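Local coordinates for protein phosphoribosyl-aminoimidazole carboxylase (Aspergillus clavatus, PDB 3K5I) that probably catalyses the ATP-dependent carboxylation of 5-aminoimidazole ribonucleotide to its N5-carboxy form in purine biosynthesis, as an ATP-grasp enzyme, at residues A[144-153]-A[184-192]; A[221-229]-A[298-307]. All blocks are in the same frame, centred on the assembly; numbering follows the deposited sequence.

Contact 1: residues A[144-153]-A[184-192]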
loop_
_atom_site.group_PDB
_atom_site.type_symbol
_atom_site.label_atom_id
_atom_site.label_comp_id
_atom_site.label_asym_id
_atom_site.label_seq_id
_atom_site.Cartn_x
_atom_site.Cartn_y
_atom_site.Cartn_z
ATOM N N LEU A 144 29.792 31.845 -1.103
ATOM C CA LEU A 144 30.732 32.307 -0.088
ATOM C C LEU A 144 32.067 31.705 -0.451
ATOM O O LEU A 144 32.217 30.519 -0.272
ATOM C CB LEU A 144 30.404 31.737 1.293
ATOM C CG LEU A 144 29.700 32.703 2.251
ATOM C CD1 LEU A 144 28.249 32.749 1.788
ATOM C CD2 LEU A 144 29.899 32.206 3.695
ATOM N N VAL A 145 33.020 32.490 -0.937
ATOM C CA VAL A 145 34.327 31.942 -1.296
ATOM C C VAL A 145 35.208 31.372 -0.161
ATOM O O VAL A 145 36.068 30.519 -0.389
ATOM C CB VAL A 145 35.072 32.866 -2.252
ATOM C CG1 VAL A 145 36.564 32.567 -2.205
ATOM C CG2 VAL A 145 34.470 32.721 -3.656
ATOM N N GLU A 146 35.005 31.822 1.074
ATOM C CA GLU A 146 35.746 31.280 2.222
ATOM C C GLU A 146 34.652 31.338 3.265
ATOM O O GLU A 146 33.573 31.890 3.017
ATOM C CB GLU A 146 36.880 32.140 2.738
ATOM C CG GLU A 146 36.595 33.588 2.504
ATOM C CD GLU A 146 37.768 34.242 1.830
ATOM O OE1 GLU A 146 37.531 35.125 0.979
ATOM O OE2 GLU A 146 38.913 33.845 2.153
ATOM N N ASN A 147 34.922 30.760 4.426
ATOM C CA ASN A 147 33.880 30.778 5.438
ATOM C C ASN A 147 34.165 31.634 6.664
ATOM O O ASN A 147 34.210 31.234 7.825
ATOM C CB ASN A 147 33.124 29.456 5.595
ATOM C CG ASN A 147 32.595 28.913 4.280
ATOM O OD1 ASN A 147 31.865 29.577 3.515
ATOM N ND2 ASN A 147 32.969 27.670 4.011
ATOM N N THR A 148 34.363 32.889 6.323
ATOM C CA THR A 148 34.688 33.940 7.240
ATOM C C THR A 148 33.433 34.742 7.541
ATOM O O THR A 148 32.452 34.747 6.795
ATOM C CB THR A 148 35.837 34.722 6.597
ATOM O OG1 THR A 148 35.434 35.200 5.303
ATOM C CG2 THR A 148 36.945 33.730 6.322
ATOM N N PRO A 149 33.493 35.413 8.686
ATOM C CA PRO A 149 32.349 36.168 9.150
ATOM C C PRO A 149 32.406 37.423 8.330
ATOM O O PRO A 149 31.385 38.047 8.029
ATOM C CB PRO A 149 32.665 36.393 10.628
ATOM C CG PRO A 149 33.550 35.230 10.990
ATOM C CD PRO A 149 34.440 35.105 9.775
ATOM N N ALA A 150 33.640 37.754 7.971
ATOM C CA ALA A 150 33.929 38.915 7.143
ATOM C C ALA A 150 33.127 38.729 5.857
ATOM O O ALA A 150 32.302 39.563 5.456
ATOM C CB ALA A 150 35.413 38.915 6.826
ATOM N N GLU A 151 33.388 37.597 5.223
ATOM C CA GLU A 151 32.717 37.196 4.003
ATOM C C GLU A 151 31.192 37.233 4.164
ATOM O O GLU A 151 30.437 37.885 3.417
ATOM C CB GLU A 151 33.148 35.756 3.774
ATOM C CG GLU A 151 32.329 35.000 2.749
ATOM C CD GLU A 151 32.995 34.972 1.374
ATOM O OE1 GLU A 151 33.493 33.866 1.061
ATOM O OE2 GLU A 151 33.013 35.989 0.625
ATOM N N LEU A 152 30.737 36.513 5.177
ATOM C CA LEU A 152 29.307 36.452 5.467
ATOM C C LEU A 152 28.762 37.854 5.748
ATOM O O LEU A 152 27.845 38.332 5.077
ATOM C CB LEU A 152 29.100 35.535 6.667
ATOM C CG LEU A 152 27.681 35.043 6.987
ATOM C CD1 LEU A 152 26.672 34.861 5.837
ATOM C CD2 LEU A 152 27.906 33.754 7.734
ATOM N N ALA A 153 29.352 38.535 6.719
ATOM C CA ALA A 153 28.943 39.893 7.067
ATOM C C ALA A 153 28.664 40.787 5.853
ATOM O O ALA A 153 27.705 41.602 5.802
ATOM C CB ALA A 153 30.069 40.489 7.871
ATOM N N ASP A 184 24.905 39.129 14.219
ATOM C CA ASP A 184 25.410 38.572 15.461
ATOM C C ASP A 184 25.315 37.073 15.525
ATOM O O ASP A 184 25.882 36.467 16.422
ATOM C CB ASP A 184 24.663 39.149 16.657
ATOM C CG ASP A 184 25.334 40.385 17.175
ATOM O OD1 ASP A 184 26.560 40.443 16.905
ATOM O OD2 ASP A 184 24.645 41.240 17.795
ATOM N N ASP A 185 24.578 36.503 14.583
ATOM C CA ASP A 185 24.384 35.053 14.472
ATOM C C ASP A 185 25.515 34.432 13.664
ATOM O O ASP A 185 25.720 33.232 13.727
ATOM C CB ASP A 185 23.087 34.709 13.739
ATOM C CG ASP A 185 21.841 35.197 14.467
ATOM O OD1 ASP A 185 20.844 34.444 14.473
ATOM O OD2 ASP A 185 21.843 36.338 14.986
ATOM N N ILE A 186 26.239 35.256 12.913
ATOM C CA ILE A 186 27.365 34.821 12.097
ATOM C C ILE A 186 28.255 33.667 12.540
ATOM O O ILE A 186 28.512 32.734 11.773
ATOM C CB ILE A 186 28.040 35.953 11.239
ATOM C CG1 ILE A 186 26.945 36.638 10.391
ATOM C CG2 ILE A 186 29.427 35.571 10.547
ATOM C CD1 ILE A 186 27.375 37.801 9.485
ATOM N N PRO A 187 28.760 33.717 13.760
ATOM C CA PRO A 187 29.629 32.620 14.150
ATOM C C PRO A 187 28.838 31.351 14.329
ATOM O O PRO A 187 29.295 30.245 14.032
ATOM C CB PRO A 187 30.130 33.030 15.536
ATOM C CG PRO A 187 29.781 34.439 15.698
ATOM C CD PRO A 187 29.169 34.962 14.427
ATOM N N GLU A 188 27.638 31.511 14.858
ATOM C CA GLU A 188 26.849 30.303 15.082
ATOM C C GLU A 188 26.511 29.639 13.763
ATOM O O GLU A 188 26.649 28.430 13.598
ATOM C CB GLU A 188 25.615 30.717 15.850
ATOM C CG GLU A 188 24.536 29.753 16.190
ATOM C CD GLU A 188 23.345 30.571 16.702
ATOM O OE1 GLU A 188 23.256 31.803 16.482
ATOM O OE2 GLU A 188 22.485 29.983 17.372
ATOM N N ALA A 189 26.076 30.464 12.810
ATOM C CA ALA A 189 25.731 29.997 11.467
ATOM C C ALA A 189 26.894 29.220 10.883
ATOM O O ALA A 189 26.749 28.081 10.414
ATOM C CB ALA A 189 25.459 31.183 10.530
ATOM N N LEU A 190 28.052 29.864 10.894
ATOM C CA LEU A 190 29.240 29.216 10.332
ATOM C C LEU A 190 29.542 27.926 11.105
ATOM O O LEU A 190 29.699 26.827 10.586
ATOM C CB LEU A 190 30.435 30.189 10.210
ATOM C CG LEU A 190 30.342 31.490 9.403
ATOM C CD1 LEU A 190 31.485 32.454 9.727
ATOM C CD2 LEU A 190 30.232 31.233 7.905
ATOM N N GLU A 191 29.599 28.034 12.412
ATOM C CA GLU A 191 29.854 26.813 13.134
ATOM C C GLU A 191 28.861 25.773 12.631
ATOM O O GLU A 191 29.225 24.684 12.174
ATOM C CB GLU A 191 29.633 27.138 14.609
ATOM C CG GLU A 191 30.063 26.077 15.596
ATOM C CD GLU A 191 31.328 25.346 15.238
ATOM O OE1 GLU A 191 32.271 25.955 14.679
ATOM O OE2 GLU A 191 31.354 24.138 15.555
ATOM N N ALA A 192 27.583 26.124 12.719
ATOM C CA ALA A 192 26.499 25.204 12.336
ATOM C C ALA A 192 26.649 24.369 11.075
ATOM O O ALA A 192 26.364 23.158 11.066
ATOM C CB ALA A 192 25.127 25.835 12.438
#

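Contact 2: residues A[221-229]-A[298-307]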
loop_
_atom_site.group_PDB
_atom_site.type_symbol
_atom_site.label_atom_id
_atom_site.label_comp_id
_atom_site.label_asym_id
_atom_site.label_seq_id
_atom_site.Cartn_x
_atom_site.Cartn_y
_atom_site.Cartn_z
ATOM N N VAL A 221 4.992 14.312 -20.851
ATOM C CA VAL A 221 5.296 15.047 -19.632
ATOM C C VAL A 221 3.954 15.119 -18.921
ATOM O O VAL A 221 2.991 15.716 -19.402
ATOM C CB VAL A 221 5.896 16.460 -19.749
ATOM C CG1 VAL A 221 6.210 16.949 -18.332
ATOM C CG2 VAL A 221 7.232 16.442 -20.493
ATOM N N LEU A 222 3.936 14.448 -17.777
ATOM C CA LEU A 222 2.781 14.361 -16.912
ATOM C C LEU A 222 3.085 15.125 -15.602
ATOM O O LEU A 222 4.186 15.650 -15.419
ATOM C CB LEU A 222 2.464 12.874 -16.666
ATOM C CG LEU A 222 2.370 11.996 -17.916
ATOM C CD1 LEU A 222 2.289 10.512 -17.612
ATOM C CD2 LEU A 222 1.148 12.452 -18.729
ATOM N N SER A 223 2.092 15.218 -14.714
ATOM C CA SER A 223 2.259 15.936 -13.440
ATOM C C SER A 223 1.006 15.807 -12.574
ATOM O O SER A 223 -0.099 15.604 -13.079
ATOM C CB SER A 223 2.481 17.429 -13.686
ATOM O OG SER A 223 1.266 18.007 -14.161
ATOM N N TYR A 224 1.205 15.936 -11.267
ATOM C CA TYR A 224 0.113 15.815 -10.331
ATOM C C TYR A 224 -0.371 17.206 -9.992
ATOM O O TYR A 224 0.290 18.198 -10.375
ATOM C CB TYR A 224 0.559 15.032 -9.093
ATOM C CG TYR A 224 0.836 13.531 -9.317
ATOM C CD1 TYR A 224 2.108 13.102 -9.729
ATOM C CD2 TYR A 224 -0.117 12.551 -9.022
ATOM C CE1 TYR A 224 2.408 11.764 -9.891
ATOM C CE2 TYR A 224 0.185 11.184 -9.175
ATOM C CZ TYR A 224 1.415 10.773 -9.604
ATOM O OH TYR A 224 1.657 9.395 -9.739
ATOM N N PRO A 225 -1.485 17.324 -9.275
ATOM C CA PRO A 225 -1.934 18.684 -8.953
ATOM C C PRO A 225 -0.946 19.414 -8.025
ATOM O O PRO A 225 -0.084 18.817 -7.352
ATOM C CB PRO A 225 -3.241 18.442 -8.203
ATOM C CG PRO A 225 -3.799 17.204 -8.851
ATOM C CD PRO A 225 -2.539 16.328 -9.010
ATOM N N THR A 226 -1.019 20.738 -8.034
ATOM C CA THR A 226 -0.174 21.580 -7.196
ATOM C C THR A 226 -0.736 21.377 -5.778
ATOM O O THR A 226 -1.977 21.313 -5.544
ATOM C CB THR A 226 -0.428 23.054 -7.554
ATOM O OG1 THR A 226 -0.192 23.289 -8.949
ATOM C CG2 THR A 226 0.346 24.016 -6.656
ATOM N N VAL A 227 0.184 21.171 -4.849
ATOM C CA VAL A 227 -0.094 20.991 -3.418
ATOM C C VAL A 227 0.560 22.145 -2.625
ATOM O O VAL A 227 1.438 22.905 -3.112
ATOM C CB VAL A 227 0.329 19.641 -2.820
ATOM C CG1 VAL A 227 -0.374 18.479 -3.541
ATOM C CG2 VAL A 227 1.762 19.552 -2.907
ATOM N N GLU A 228 0.044 22.350 -1.419
ATOM C CA GLU A 228 0.464 23.430 -0.530
ATOM C C GLU A 228 1.258 22.744 0.543
ATOM O O GLU A 228 0.747 21.799 1.151
ATOM C CB GLU A 228 -0.829 23.789 0.214
ATOM C CG GLU A 228 -0.542 24.589 1.463
ATOM C CD GLU A 228 -1.836 25.118 2.034
ATOM O OE1 GLU A 228 -2.934 24.773 1.561
ATOM O OE2 GLU A 228 -1.756 25.884 2.993
ATOM N N THR A 229 2.464 23.215 0.815
ATOM C CA THR A 229 3.221 22.531 1.833
ATOM C C THR A 229 3.535 23.456 2.984
ATOM O O THR A 229 3.576 24.666 2.814
ATOM C CB THR A 229 4.584 22.073 1.243
ATOM O OG1 THR A 229 5.295 23.140 0.587
ATOM C CG2 THR A 229 4.282 21.122 0.148
ATOM N N TYR A 298 1.302 11.910 -0.523
ATOM C CA TYR A 298 -0.146 11.809 -0.528
ATOM C C TYR A 298 -0.632 11.023 -1.760
ATOM O O TYR A 298 -1.778 10.513 -1.807
ATOM C CB TYR A 298 -0.840 13.185 -0.501
ATOM C CG TYR A 298 -0.816 13.775 -1.891
ATOM C CD1 TYR A 298 0.297 14.531 -2.270
ATOM C CD2 TYR A 298 -1.823 13.529 -2.829
ATOM C CE1 TYR A 298 0.359 15.041 -3.558
ATOM C CE2 TYR A 298 -1.786 14.062 -4.171
ATOM C CZ TYR A 298 -0.671 14.840 -4.511
ATOM O OH TYR A 298 -0.419 15.469 -5.749
ATOM N N THR A 299 0.233 10.859 -2.758
ATOM C CA THR A 299 -0.253 10.158 -3.962
ATOM C C THR A 299 -0.682 8.705 -3.776
ATOM O O THR A 299 -1.504 8.128 -4.561
ATOM C CB THR A 299 0.751 10.363 -5.082
ATOM O OG1 THR A 299 2.055 9.906 -4.644
ATOM C CG2 THR A 299 0.777 11.881 -5.402
ATOM N N ILE A 300 -0.107 8.105 -2.731
ATOM C CA ILE A 300 -0.413 6.714 -2.407
ATOM C C ILE A 300 -1.859 6.493 -2.138
ATOM O O ILE A 300 -2.513 5.678 -2.756
ATOM C CB ILE A 300 0.317 6.262 -1.156
ATOM C CG1 ILE A 300 1.804 6.154 -1.513
ATOM C CG2 ILE A 300 -0.109 4.830 -0.909
ATOM C CD1 ILE A 300 2.812 5.655 -0.400
ATOM N N GLU A 301 -2.418 7.265 -1.229
ATOM C CA GLU A 301 -3.841 7.030 -1.016
ATOM C C GLU A 301 -4.637 8.029 -1.834
ATOM O O GLU A 301 -5.866 7.879 -2.022
ATOM C CB GLU A 301 -4.179 7.320 0.437
ATOM C CG GLU A 301 -3.491 6.343 1.399
ATOM C CD GLU A 301 -2.043 6.717 1.716
ATOM O OE1 GLU A 301 -1.570 7.802 1.315
ATOM O OE2 GLU A 301 -1.392 5.856 2.371
ATOM N N GLY A 302 -3.926 9.042 -2.304
ATOM C CA GLY A 302 -4.605 10.092 -3.034
ATOM C C GLY A 302 -4.948 9.956 -4.488
ATOM O O GLY A 302 -5.787 10.723 -4.968
ATOM N N CYS A 303 -4.270 9.046 -5.179
ATOM C CA CYS A 303 -4.489 8.844 -6.603
ATOM C C CYS A 303 -4.365 7.379 -6.956
ATOM O O CYS A 303 -3.816 6.642 -6.149
ATOM C CB CYS A 303 -3.370 9.486 -7.400
ATOM S SG CYS A 303 -2.775 11.146 -6.942
ATOM N N ALA A 304 -4.811 6.974 -8.154
ATOM C CA ALA A 304 -4.703 5.578 -8.587
ATOM C C ALA A 304 -3.279 5.149 -8.770
ATOM O O ALA A 304 -3.095 3.982 -8.442
ATOM C CB ALA A 304 -5.507 5.188 -9.863
ATOM N N LEU A 305 -2.367 6.010 -9.274
ATOM C CA LEU A 305 -0.955 5.653 -9.510
ATOM C C LEU A 305 -0.201 6.583 -8.623
ATOM O O LEU A 305 -0.283 7.783 -8.814
ATOM C CB LEU A 305 -0.450 5.835 -10.960
ATOM C CG LEU A 305 -1.038 4.771 -11.866
ATOM C CD1 LEU A 305 -0.590 5.198 -13.248
ATOM C CD2 LEU A 305 -0.614 3.336 -11.447
ATOM N N SER A 306 0.526 6.040 -7.662
ATOM C CA SER A 306 1.260 6.934 -6.787
ATOM C C SER A 306 2.520 7.330 -7.509
ATOM O O SER A 306 2.865 6.761 -8.551
ATOM C CB SER A 306 1.690 6.120 -5.549
ATOM O OG SER A 306 2.849 5.490 -5.945
ATOM N N GLN A 307 3.207 8.302 -6.923
ATOM C CA GLN A 307 4.439 8.794 -7.525
ATOM C C GLN A 307 5.458 7.692 -7.725
ATOM O O GLN A 307 6.373 7.759 -8.567
ATOM C CB GLN A 307 5.070 9.889 -6.626
ATOM C CG GLN A 307 5.789 9.502 -5.290
ATOM C CD GLN A 307 6.402 10.750 -4.660
ATOM O OE1 GLN A 307 7.007 11.553 -5.378
ATOM N NE2 GLN A 307 6.223 10.951 -3.338
HETATM O O HOH W 1 1.752 17.090 -6.850
#

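Contact 1: residues A[144-153]-A[184-192]
Helices 149-153 and 186-192 meet with their axes 10.1 Å apart at closest and at 111° to one another, P149 lying against I186 and the turn at N147 facing L190. I186 and L190, one helical turn apart, supply the apolar face of the second helix. The CG2 branch of I186 presses on P149, 3.3 Å from the proline CB, which is tighter than usual van der Waals contact. Its other branch runs past L152, the two side chains sliding by in opposite directions, and carries CD1 to 3.5 Å from the backbone N of A153. The two methyls of L190 take up mostly different neighbours. CD1 lies 3.7 Å from CG of P149 and also touches the carbonyl O of N147, while CD2 meets CD2 of L152 tip to tip. With CG anti to the backbone N (chi1 -166°) L152 leans toward the second helix, and a chi2 of 30°, off the usual staggered values, brings its CD2 to 3.7 Å from I186 CG2. L144 and N147 also touch L198 of strand 198-202, and A189 rests on F178 and V180 of strand 177-180, so the pair of helices packs beside the four-stranded antiparallel sheet of the ATP-grasp domain. Since the groups that meet are aliphatic carbons and backbone atoms, the two helices are joined by shape and apolar burial alone, without polar pairing between them.

Contact 2: residues A[221-229]-A[298-307]
Y224 reaches from the break in strand 221-232 into the hook of chain formed by helix 299-302 and the residues after it. Its ring is closely enclosed. T299 CG2 sits over one face, displaced toward the rim and 4.1 Å from the ring centroid, in a CH-pi contact. At the edge lies the sulfur of C303, 3.7 Å from CD2, a sulfur-aromatic contact. The phenol OH donates to the carbonyl O of L305 at 2.7 Å, with the acceptor in the plane of the ring but the hydroxyl well above the carbonyl plane, 49° out of it. T299 is doubly employed: besides its methyl on the ring, its OG1 accepts from Q307 N at 3.0 Å and bonds to G296 O, bracing the loop that Y224 enters. Strand 221-232 belongs to the large antiparallel sheet that the ATP-grasp domain shares with strands from later in the chain; Y224 also touches I213 of neighbouring strand 206-216 and A310 of helix 307-315. The other end of the contact is joined less directly, in part through a water, around Y298, whose CG takes the crowded position between backbone N and carbonyl carbon (chi1 79°). That turn sends the ring back toward V227, whose CG1 approaches CE1 obliquely to 3.5 Å. The hydroxyl of Y298 touches CB of Y224 but meets P225 through a water, which donates to P225 O at 2.6 Å and is hydrogen-bonded to Y298 OH. On the far side of helix 299-302, the backbone O of E301 accepts from R328 of the second subunit and I300 packs on R45 of that chain, while the E301 carboxylate stays with S359 and H361 of its own chain.

Both contacts belong to the ATP-grasp domain, yet they share no secondary-structure element and lie on opposite sides of the chain's centre, their own centres about 39 Å apart. Contact 1 is peripheral and partly buried, joining two helices beside the small four-stranded sheet. Contact 2 is buried nearer the middle, where a broken strand of the large sheet meets a short helix and its following loop, next to the subunit interface. Chemistry follows place: aliphatic side chains suffice at 144-153/184-192, whereas 221-229/298-307 adds aromatic rings, a sulfur, a direct hydrogen bond and a bridging water that serve buried polar groups.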